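PDB 2WMF: fucolectin-related protein from Streptococcus pneumoniae, which probably hydrolyses blood-group carbohydrate antigens of its host, acting through a family 98 glycoside hydrolase catalytic module. Local coordinates for residues 247-257 / 436-444; 279-290 / 316-326. All coordinates share one frame; numbering follows the deposited sequence.

The two contacts of this chain illustrate how the same enzyme joins its parts differently at the surface and in the core. Interaction 1 lies near the surface, where the loop after the short helix 245-249, which follows barrel strand 237-243, meets a loop of the C-terminal beta-sheet region; amides, flat rings and bridging waters carry it. Interaction 2 is buried, packing helix 272-283 and the last barrel strand against helix 307-322, chiefly through aromatic and aliphatic groups. Each has one direct hydrogen bond, from a backbone N-H to a side-chain amide in interaction 1 and from a phenol to a backbone carbonyl in interaction 2. Helix 272-283 serves both, since its Met-274 touches Trp-247 and Ala-438.

Interaction 1: residues 247-257 / 436-444; sequences WWEKHYTNTFE and SNANINKNQ
Both faces of the Phe-256 ring are covered: CG2 of Thr-255 lies over one, and Asn-441 over the opposite one, its CB 3.5 Å from the ring centroid in a CH-pi contact. The Asn-441 amide stacks at 6° to the ring, while Asn-439 C meets the edge, 3.6 Å from Phe-256 CD1. Tyr-252 has Lys-250 CB over one face and Asn-439 ND2 over the centre of the other, 3.5 Å from Tyr-252 CG. Tyr-252 CB covers one face of the Trp-247 indole; at its edge NE1 donates in the ring plane to Thr-253 O, and Ala-438 O, which also accepts from His-465 NE2, lies 3.5 Å from Trp-247 CH2. Trp-247 stands on the short helix 245-249, and Tyr-252 and Phe-256 on the loop after it, in the connection from barrel strand 237-243 to helix 272-283; a Schellman motif at His-251 ends the short helix. With CG anti to the backbone N (chi1 -156°), the Asn-439 amide enters this loop: OD1 accepts from Phe-256 N at 2.7 Å, and ND2, over Tyr-252, donates to a water gripped also by Thr-253 N, Asn-254 O and Glu-257 O. A second water bridges Phe-256 O to Asn-439 O.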
loop_
_atom_site.group_PDB
_atom_site.type_symbol
_atom_site.label_atom_id
_atom_site.label_comp_id
_atom_site.label_asym_id
_atom_site.label_seq_id
_atom_site.Cartn_x
_atom_site.Cartn_y
_atom_site.Cartn_z
ATOM N N TRP A 247 13.195 3.692 -2.771
ATOM C CA TRP A 247 13.885 4.977 -2.819
ATOM C C TRP A 247 15.402 4.730 -3.059
ATOM O O TRP A 247 16.054 5.405 -3.885
ATOM C CB TRP A 247 13.608 5.806 -1.550
ATOM C CG TRP A 247 13.732 7.290 -1.705
ATOM C CD1 TRP A 247 14.752 8.054 -1.272
ATOM C CD2 TRP A 247 12.777 8.188 -2.283
ATOM N NE1 TRP A 247 14.519 9.396 -1.536
ATOM C CE2 TRP A 247 13.318 9.495 -2.199
ATOM C CE3 TRP A 247 11.503 8.021 -2.853
ATOM C CZ2 TRP A 247 12.608 10.624 -2.633
ATOM C CZ3 TRP A 247 10.825 9.143 -3.302
ATOM C CH2 TRP A 247 11.374 10.412 -3.207
ATOM N N TRP A 248 15.932 3.731 -2.364
ATOM C CA TRP A 248 17.338 3.246 -2.529
ATOM C C TRP A 248 17.543 2.635 -3.911
ATOM O O TRP A 248 18.537 2.916 -4.581
ATOM C CB TRP A 248 17.638 2.218 -1.445
ATOM C CG TRP A 248 19.038 1.672 -1.474
ATOM C CD1 TRP A 248 20.152 2.207 -0.876
ATOM C CD2 TRP A 248 19.452 0.481 -2.123
ATOM N NE1 TRP A 248 21.243 1.402 -1.133
ATOM C CE2 TRP A 248 20.832 0.333 -1.885
ATOM C CE3 TRP A 248 18.787 -0.497 -2.876
ATOM C CZ2 TRP A 248 21.562 -0.730 -2.378
ATOM C CZ3 TRP A 248 19.528 -1.574 -3.359
ATOM C CH2 TRP A 248 20.911 -1.668 -3.116
ATOM N N GLU A 249 16.589 1.830 -4.376
ATOM C CA GLU A 249 16.702 1.193 -5.707
ATOM C C GLU A 249 16.823 2.254 -6.828
ATOM O O GLU A 249 17.533 2.040 -7.819
ATOM C CB GLU A 249 15.513 0.268 -5.963
ATOM C CG GLU A 249 15.451 -0.975 -5.039
ATOM C CD GLU A 249 16.455 -2.074 -5.390
ATOM O OE1 GLU A 249 17.148 -1.968 -6.443
ATOM O OE2 GLU A 249 16.513 -3.067 -4.577
ATOM N N LYS A 250 16.107 3.368 -6.658
ATOM C CA LYS A 250 16.105 4.515 -7.605
ATOM C C LYS A 250 17.344 5.390 -7.521
ATOM O O LYS A 250 17.517 6.316 -8.352
ATOM C CB LYS A 250 14.866 5.379 -7.354
ATOM C CG LYS A 250 13.579 4.683 -7.739
ATOM C CD LYS A 250 13.393 4.437 -9.238
ATOM C CE LYS A 250 13.168 5.671 -10.091
ATOM N NZ LYS A 250 13.026 5.315 -11.559
ATOM N N HIS A 251 18.175 5.125 -6.511
ATOM C CA HIS A 251 19.371 5.927 -6.173
ATOM C C HIS A 251 18.994 7.337 -5.661
ATOM O O HIS A 251 19.791 8.303 -5.747
ATOM C CB HIS A 251 20.347 6.063 -7.366
ATOM C CG HIS A 251 20.781 4.769 -7.993
ATOM N ND1 HIS A 251 21.555 4.738 -9.129
ATOM C CD2 HIS A 251 20.525 3.474 -7.684
ATOM C CE1 HIS A 251 21.778 3.483 -9.485
ATOM N NE2 HIS A 251 21.190 2.690 -8.611
ATOM N N TYR A 252 17.793 7.482 -5.099
ATOM C CA TYR A 252 17.371 8.724 -4.532
ATOM C C TYR A 252 17.908 8.888 -3.118
ATOM O O TYR A 252 18.191 7.913 -2.442
ATOM C CB TYR A 252 15.840 8.809 -4.547
ATOM C CG TYR A 252 15.166 8.847 -5.890
ATOM C CD1 TYR A 252 15.859 9.157 -7.049
ATOM C CD2 TYR A 252 13.792 8.664 -5.993
ATOM C CE1 TYR A 252 15.210 9.230 -8.265
ATOM C CE2 TYR A 252 13.138 8.743 -7.197
ATOM C CZ TYR A 252 13.867 9.029 -8.331
ATOM O OH TYR A 252 13.245 9.121 -9.534
ATOM N N THR A 253 18.003 10.137 -2.675
ATOM C CA THR A 253 18.577 10.504 -1.372
ATOM C C THR A 253 17.654 11.493 -0.638
ATOM O O THR A 253 16.459 11.229 -0.507
ATOM C CB THR A 253 20.040 10.956 -1.538
ATOM O OG1 THR A 253 20.106 12.024 -2.488
ATOM C CG2 THR A 253 20.874 9.771 -1.986
ATOM N N ASN A 254 18.145 12.661 -0.229
ATOM C CA ASN A 254 17.261 13.675 0.354
ATOM C C ASN A 254 16.187 14.088 -0.645
ATOM O O ASN A 254 16.404 14.042 -1.869
ATOM C CB ASN A 254 18.088 14.881 0.793
ATOM C CG ASN A 254 17.367 15.775 1.779
ATOM O OD1 ASN A 254 16.254 15.472 2.218
ATOM N ND2 ASN A 254 17.996 16.895 2.118
ATOM N N THR A 255 15.032 14.536 -0.171
ATOM C CA THR A 255 13.945 14.871 -1.093
ATOM C C THR A 255 14.429 15.883 -2.158
ATOM O O THR A 255 14.980 16.940 -1.820
ATOM C CB THR A 255 12.730 15.463 -0.338
ATOM O OG1 THR A 255 12.630 14.809 0.924
ATOM C CG2 THR A 255 11.431 15.280 -1.146
ATOM N N PHE A 256 14.157 15.526 -3.425
ATOM C CA PHE A 256 14.493 16.313 -4.616
ATOM C C PHE A 256 15.993 16.393 -4.989
ATOM O O PHE A 256 16.360 16.998 -6.003
ATOM C CB PHE A 256 13.928 17.719 -4.534
ATOM C CG PHE A 256 12.476 17.787 -4.076
ATOM C CD1 PHE A 256 11.506 17.090 -4.796
ATOM C CD2 PHE A 256 12.090 18.592 -3.022
ATOM C CE1 PHE A 256 10.192 17.120 -4.408
ATOM C CE2 PHE A 256 10.751 18.667 -2.652
ATOM C CZ PHE A 256 9.794 17.932 -3.354
ATOM N N GLU A 257 16.837 15.790 -4.181
ATOM C CA GLU A 257 18.301 15.905 -4.331
ATOM C C GLU A 257 18.817 14.996 -5.434
ATOM O O GLU A 257 18.351 13.866 -5.627
ATOM C CB GLU A 257 18.973 15.577 -2.997
ATOM C CG GLU A 257 20.499 15.624 -2.967
ATOM C CD GLU A 257 21.004 15.252 -1.589
ATOM O OE1 GLU A 257 20.765 14.105 -1.107
ATOM O OE2 GLU A 257 21.652 16.118 -0.989
ATOM N N SER A 436 1.197 13.884 -8.394
ATOM C CA SER A 436 1.836 12.667 -8.887
ATOM C C SER A 436 3.357 12.718 -9.064
ATOM O O SER A 436 3.943 11.749 -9.586
ATOM C CB SER A 436 1.223 12.224 -10.221
ATOM O OG SER A 436 1.466 13.141 -11.249
ATOM N N ASN A 437 3.976 13.845 -8.664
ATOM C CA ASN A 437 5.438 14.004 -8.753
ATOM C C ASN A 437 6.183 13.379 -7.558
ATOM O O ASN A 437 6.121 13.887 -6.432
ATOM C CB ASN A 437 5.769 15.495 -8.849
ATOM C CG ASN A 437 5.369 16.116 -10.166
ATOM O OD1 ASN A 437 5.336 15.457 -11.207
ATOM N ND2 ASN A 437 5.037 17.425 -10.119
ATOM N N ALA A 438 6.877 12.255 -7.814
ATOM C CA ALA A 438 7.534 11.521 -6.716
ATOM C C ALA A 438 8.738 12.273 -6.167
ATOM O O ALA A 438 8.964 12.308 -4.938
ATOM C CB ALA A 438 7.962 10.079 -7.154
ATOM N N ASN A 439 9.566 12.833 -7.070
ATOM C CA ASN A 439 10.832 13.428 -6.585
ATOM C C ASN A 439 11.287 14.650 -7.401
ATOM O O ASN A 439 12.485 14.909 -7.517
ATOM C CB ASN A 439 11.930 12.380 -6.568
ATOM C CG ASN A 439 13.066 12.707 -5.557
ATOM O OD1 ASN A 439 12.858 13.385 -4.515
ATOM N ND2 ASN A 439 14.286 12.201 -5.853
ATOM N N ILE A 440 10.303 15.402 -7.888
ATOM C CA ILE A 440 10.469 16.652 -8.617
ATOM C C ILE A 440 9.583 17.682 -7.917
ATOM O O ILE A 440 8.414 17.403 -7.690
ATOM C CB ILE A 440 10.063 16.473 -10.066
ATOM C CG1 ILE A 440 11.130 15.661 -10.787
ATOM C CG2 ILE A 440 9.807 17.849 -10.689
ATOM C CD1 ILE A 440 12.319 16.441 -11.220
ATOM N N ASN A 441 10.114 18.856 -7.611
ATOM C CA ASN A 441 9.446 19.805 -6.786
ATOM C C ASN A 441 8.595 20.788 -7.586
ATOM O O ASN A 441 8.961 21.952 -7.771
ATOM C CB ASN A 441 10.472 20.546 -5.881
ATOM C CG ASN A 441 9.789 21.382 -4.817
ATOM O OD1 ASN A 441 8.576 21.246 -4.586
ATOM N ND2 ASN A 441 10.567 22.222 -4.142
ATOM N N LYS A 442 7.439 20.307 -8.059
ATOM C CA LYS A 442 6.541 21.073 -8.920
ATOM C C LYS A 442 5.092 20.833 -8.507
ATOM O O LYS A 442 4.704 19.708 -8.249
ATOM C CB LYS A 442 6.726 20.738 -10.413
ATOM C CG LYS A 442 8.097 21.159 -10.969
ATOM C CD LYS A 442 8.260 22.681 -11.179
ATOM C CE LYS A 442 9.726 23.076 -11.278
ATOM N NZ LYS A 442 9.866 24.578 -11.398
ATOM N N ASN A 443 4.340 21.906 -8.406
ATOM C CA ASN A 443 2.925 21.821 -8.021
ATOM C C ASN A 443 2.058 21.337 -9.160
ATOM O O ASN A 443 2.410 21.481 -10.326
ATOM C CB ASN A 443 2.380 23.192 -7.600
ATOM C CG ASN A 443 2.802 23.608 -6.193
ATOM O OD1 ASN A 443 3.843 23.184 -5.681
ATOM N ND2 ASN A 443 1.938 24.427 -5.536
ATOM N N GLN A 444 0.913 20.742 -8.799
ATOM C CA GLN A 444 -0.111 20.353 -9.760
ATOM C C GLN A 444 -1.452 20.911 -9.322
ATOM O O GLN A 444 -1.702 21.123 -8.126
ATOM C CB GLN A 444 -0.151 18.839 -9.950
ATOM C CG GLN A 444 1.136 18.270 -10.528
ATOM C CD GLN A 444 1.146 16.730 -10.621
ATOM O OE1 GLN A 444 0.345 16.058 -9.967
ATOM N NE2 GLN A 444 2.092 16.175 -11.395
HETATM O O HOH W 1 16.727 12.316 -4.109
HETATM O O HOH W 2 14.587 16.929 -8.290
#

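Interaction 2: residues 279-290 / 316-326; sequences MMNVYTGGGTVY and FFRHAIQNPAP
Tyr-283, in the last turn of helix 272-283, pushes its ring across to residues 316-326 and has the most surface buried here. Its CG stands anti to the backbone N (chi1 171°), which carries the phenol past Ala-320 to the chain beyond helix 307-322. There OH donates to Asn-323 O at 2.6 Å, approaching from above the carbonyl plane. Phe-316 turns its edge to the face of Tyr-283 with the planes at 90° and the centroids 5.7 Å apart, and His-319 adds an offset edge-to-face contact, completing an aromatic cluster; His-319 NE2 is hydrogen-bonded to Tyr-432 OH of strand 430-434. The Phe-316 side chain runs past Met-279, CD2 3.7 Å from its CB, and crosses Met-280 at about a right angle, CZ 3.8 Å from its CB. The two helix segments run nearly parallel, 16° apart, on the outside of a TIM-type (beta/alpha)8 barrel, whose strand 289-293 brings Tyr-290 against Phe-317. Pro-326 packs on the turn that ends helix 272-283, its CD 3.2 Å from Tyr-283 O, beside the Schellman motif of Gly-286. A water joins Gly-286 O to Pro-326 O. In so apolar an interface, the single direct hydrogen bond satisfies a buried hydroxyl and ties the phenol to the chain just past the helix end, probably limiting how far its ring can shift.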
loop_
_atom_site.group_PDB
_atom_site.type_symbol
_atom_site.label_atom_id
_atom_site.label_comp_id
_atom_site.label_asym_id
_atom_site.label_seq_id
_atom_site.Cartn_x
_atom_site.Cartn_y
_atom_site.Cartn_z
ATOM N N MET A 279 -0.767 3.628 -0.370
ATOM C CA MET A 279 -1.910 2.954 0.242
ATOM C C MET A 279 -3.213 3.357 -0.473
ATOM O O MET A 279 -4.090 2.520 -0.691
ATOM C CB MET A 279 -2.049 3.289 1.736
ATOM C CG MET A 279 -0.800 2.893 2.584
ATOM S SD MET A 279 -0.888 3.598 4.263
ATOM C CE MET A 279 -2.241 2.674 5.001
ATOM N N MET A 280 -3.345 4.644 -0.838
ATOM C CA MET A 280 -4.524 5.078 -1.589
ATOM C C MET A 280 -4.741 4.318 -2.914
ATOM O O MET A 280 -5.849 4.022 -3.259
ATOM C CB MET A 280 -4.445 6.568 -1.885
ATOM C CG MET A 280 -5.719 7.141 -2.482
ATOM S SD MET A 280 -5.601 8.890 -2.940
ATOM C CE MET A 280 -5.661 9.641 -1.319
ATOM N N ASN A 281 -3.670 3.992 -3.650
ATOM C CA ASN A 281 -3.771 3.209 -4.871
ATOM C C ASN A 281 -4.405 1.848 -4.615
ATOM O O ASN A 281 -5.111 1.317 -5.484
ATOM C CB ASN A 281 -2.366 2.989 -5.459
ATOM C CG ASN A 281 -1.794 4.227 -6.146
ATOM O OD1 ASN A 281 -2.422 5.297 -6.213
ATOM N ND2 ASN A 281 -0.551 4.087 -6.619
ATOM N N VAL A 282 -4.080 1.292 -3.454
ATOM C CA VAL A 282 -4.587 -0.046 -3.045
ATOM C C VAL A 282 -6.061 0.099 -2.613
ATOM O O VAL A 282 -6.964 -0.578 -3.177
ATOM C CB VAL A 282 -3.695 -0.657 -1.956
ATOM C CG1 VAL A 282 -4.362 -1.884 -1.336
ATOM C CG2 VAL A 282 -2.278 -1.003 -2.564
ATOM N N TYR A 283 -6.278 0.989 -1.663
ATOM C CA TYR A 283 -7.630 1.294 -1.118
ATOM C C TYR A 283 -8.660 1.531 -2.237
ATOM O O TYR A 283 -9.729 0.882 -2.293
ATOM C CB TYR A 283 -7.533 2.492 -0.171
ATOM C CG TYR A 283 -8.866 3.011 0.258
ATOM C CD1 TYR A 283 -9.490 2.500 1.384
ATOM C CD2 TYR A 283 -9.469 4.073 -0.402
ATOM C CE1 TYR A 283 -10.728 2.994 1.802
ATOM C CE2 TYR A 283 -10.713 4.582 0.022
ATOM C CZ TYR A 283 -11.331 4.031 1.126
ATOM O OH TYR A 283 -12.597 4.537 1.517
ATOM N N THR A 284 -8.367 2.489 -3.126
ATOM C CA THR A 284 -9.325 2.857 -4.179
ATOM C C THR A 284 -9.526 1.769 -5.219
ATOM O O THR A 284 -10.475 1.835 -5.992
ATOM C CB THR A 284 -8.959 4.193 -4.877
ATOM O OG1 THR A 284 -7.675 4.081 -5.509
ATOM C CG2 THR A 284 -8.960 5.363 -3.863
ATOM N N GLY A 285 -8.588 0.806 -5.274
ATOM C CA GLY A 285 -8.664 -0.394 -6.124
ATOM C C GLY A 285 -9.350 -1.570 -5.470
ATOM O O GLY A 285 -9.380 -2.659 -6.027
ATOM N N GLY A 286 -9.910 -1.350 -4.294
ATOM C CA GLY A 286 -10.551 -2.419 -3.547
ATOM C C GLY A 286 -9.703 -3.255 -2.593
ATOM O O GLY A 286 -10.164 -4.231 -1.977
ATOM N N GLY A 287 -8.431 -2.906 -2.483
ATOM C CA GLY A 287 -7.519 -3.582 -1.588
ATOM C C GLY A 287 -7.835 -3.369 -0.117
ATOM O O GLY A 287 -8.443 -2.340 0.268
ATOM N N THR A 288 -7.416 -4.327 0.702
ATOM C CA THR A 288 -7.783 -4.358 2.114
ATOM C C THR A 288 -6.701 -4.789 3.079
ATOM O O THR A 288 -6.946 -4.870 4.284
ATOM C CB THR A 288 -9.005 -5.300 2.310
ATOM O OG1 THR A 288 -8.722 -6.563 1.701
ATOM C CG2 THR A 288 -10.285 -4.703 1.716
ATOM N N VAL A 289 -5.491 -5.068 2.568
ATOM C CA VAL A 289 -4.396 -5.522 3.401
ATOM C C VAL A 289 -3.157 -4.662 3.099
ATOM O O VAL A 289 -2.780 -4.541 1.964
ATOM C CB VAL A 289 -4.082 -7.041 3.166
ATOM C CG1 VAL A 289 -2.808 -7.435 3.935
ATOM C CG2 VAL A 289 -5.300 -7.892 3.567
ATOM N N TYR A 290 -2.557 -4.109 4.143
ATOM C CA TYR A 290 -1.443 -3.143 4.042
ATOM C C TYR A 290 -0.276 -3.590 4.913
ATOM O O TYR A 290 -0.445 -3.819 6.129
ATOM C CB TYR A 290 -1.918 -1.754 4.485
ATOM C CG TYR A 290 -3.164 -1.248 3.790
ATOM C CD1 TYR A 290 -3.077 -0.412 2.683
ATOM C CD2 TYR A 290 -4.432 -1.555 4.276
ATOM C CE1 TYR A 290 -4.218 0.070 2.062
ATOM C CE2 TYR A 290 -5.588 -1.094 3.656
ATOM C CZ TYR A 290 -5.476 -0.267 2.545
ATOM O OH TYR A 290 -6.608 0.217 1.924
ATOM N N PHE A 316 -3.903 7.301 7.165
ATOM C CA PHE A 316 -4.577 6.757 5.998
ATOM C C PHE A 316 -5.293 5.458 6.359
ATOM O O PHE A 316 -6.411 5.250 5.915
ATOM C CB PHE A 316 -3.722 6.602 4.758
ATOM C CG PHE A 316 -4.558 6.419 3.565
ATOM C CD1 PHE A 316 -5.115 7.519 2.919
ATOM C CD2 PHE A 316 -4.890 5.151 3.151
ATOM C CE1 PHE A 316 -6.026 7.339 1.867
ATOM C CE2 PHE A 316 -5.781 4.959 2.049
ATOM C CZ PHE A 316 -6.335 6.061 1.424
ATOM N N PHE A 317 -4.695 4.636 7.201
ATOM C CA PHE A 317 -5.362 3.405 7.619
ATOM C C PHE A 317 -6.665 3.715 8.395
ATOM O O PHE A 317 -7.698 3.011 8.200
ATOM C CB PHE A 317 -4.453 2.500 8.422
ATOM C CG PHE A 317 -5.030 1.115 8.616
ATOM C CD1 PHE A 317 -5.163 0.239 7.552
ATOM C CD2 PHE A 317 -5.482 0.725 9.860
ATOM C CE1 PHE A 317 -5.722 -0.987 7.709
ATOM C CE2 PHE A 317 -6.049 -0.537 10.031
ATOM C CZ PHE A 317 -6.181 -1.385 8.952
ATOM N N ARG A 318 -6.636 4.760 9.232
ATOM C CA ARG A 318 -7.849 5.233 9.923
ATOM C C ARG A 318 -8.917 5.635 8.895
ATOM O O ARG A 318 -10.114 5.336 9.069
ATOM C CB ARG A 318 -7.562 6.365 10.906
ATOM C CG ARG A 318 -6.899 5.920 12.180
ATOM C CD ARG A 318 -6.592 7.078 13.116
ATOM N NE ARG A 318 -6.329 6.579 14.455
ATOM C CZ ARG A 318 -5.483 7.116 15.300
ATOM N NH1 ARG A 318 -4.776 8.186 14.974
ATOM N NH2 ARG A 318 -5.329 6.576 16.482
ATOM N N HIS A 319 -8.516 6.333 7.827
ATOM C CA HIS A 319 -9.447 6.634 6.742
ATOM C C HIS A 319 -10.105 5.357 6.221
ATOM O O HIS A 319 -11.346 5.316 6.005
ATOM C CB HIS A 319 -8.780 7.390 5.579
ATOM C CG HIS A 319 -9.735 7.715 4.479
ATOM N ND1 HIS A 319 -10.642 8.755 4.550
ATOM C CD2 HIS A 319 -9.933 7.120 3.279
ATOM C CE1 HIS A 319 -11.330 8.800 3.422
ATOM N NE2 HIS A 319 -10.962 7.792 2.661
ATOM N N ALA A 320 -9.300 4.325 6.011
ATOM C CA ALA A 320 -9.761 3.054 5.434
ATOM C C ALA A 320 -10.696 2.272 6.391
ATOM O O ALA A 320 -11.591 1.549 5.934
ATOM C CB ALA A 320 -8.563 2.186 5.015
ATOM N N ILE A 321 -10.501 2.432 7.703
ATOM C CA ILE A 321 -11.416 1.842 8.707
ATOM C C ILE A 321 -12.750 2.591 8.689
ATOM O O ILE A 321 -13.820 1.972 8.724
ATOM C CB ILE A 321 -10.846 1.863 10.142
ATOM C CG1 ILE A 321 -9.551 1.039 10.235
ATOM C CG2 ILE A 321 -11.886 1.340 11.162
ATOM C CD1 ILE A 321 -8.701 1.378 11.464
ATOM N N GLN A 322 -12.675 3.921 8.653
ATOM C CA GLN A 322 -13.874 4.761 8.815
ATOM C C GLN A 322 -14.731 4.809 7.558
ATOM O O GLN A 322 -15.948 5.020 7.631
ATOM C CB GLN A 322 -13.457 6.153 9.284
ATOM C CG GLN A 322 -12.876 6.067 10.736
ATOM C CD GLN A 322 -12.281 7.376 11.255
ATOM O OE1 GLN A 322 -12.486 8.440 10.674
ATOM N NE2 GLN A 322 -11.503 7.284 12.363
ATOM N N ASN A 323 -14.089 4.613 6.413
ATOM C CA ASN A 323 -14.715 4.684 5.112
ATOM C C ASN A 323 -14.355 3.440 4.322
ATOM O O ASN A 323 -13.282 3.392 3.699
ATOM C CB ASN A 323 -14.203 5.910 4.376
ATOM C CG ASN A 323 -14.428 7.165 5.143
ATOM O OD1 ASN A 323 -15.511 7.736 5.067
ATOM N ND2 ASN A 323 -13.442 7.579 5.959
ATOM N N PRO A 324 -15.214 2.394 4.365
ATOM C CA PRO A 324 -14.877 1.160 3.665
ATOM C C PRO A 324 -14.453 1.363 2.217
ATOM O O PRO A 324 -15.059 2.151 1.494
ATOM C CB PRO A 324 -16.181 0.360 3.750
ATOM C CG PRO A 324 -16.751 0.798 5.096
ATOM C CD PRO A 324 -16.508 2.286 5.063
ATOM N N ALA A 325 -13.391 0.651 1.817
ATOM C CA ALA A 325 -12.967 0.633 0.422
ATOM C C ALA A 325 -14.072 0.201 -0.522
ATOM O O ALA A 325 -15.019 -0.464 -0.111
ATOM C CB ALA A 325 -11.786 -0.320 0.248
ATOM N N PRO A 326 -13.927 0.522 -1.806
ATOM C CA PRO A 326 -14.886 -0.030 -2.754
ATOM C C PRO A 326 -14.976 -1.537 -2.648
ATOM O O PRO A 326 -13.961 -2.216 -2.613
ATOM C CB PRO A 326 -14.339 0.378 -4.122
ATOM C CG PRO A 326 -13.404 1.543 -3.835
ATOM C CD PRO A 326 -12.904 1.369 -2.455
HETATM O O HOH W 3 -12.851 -4.295 -1.058
#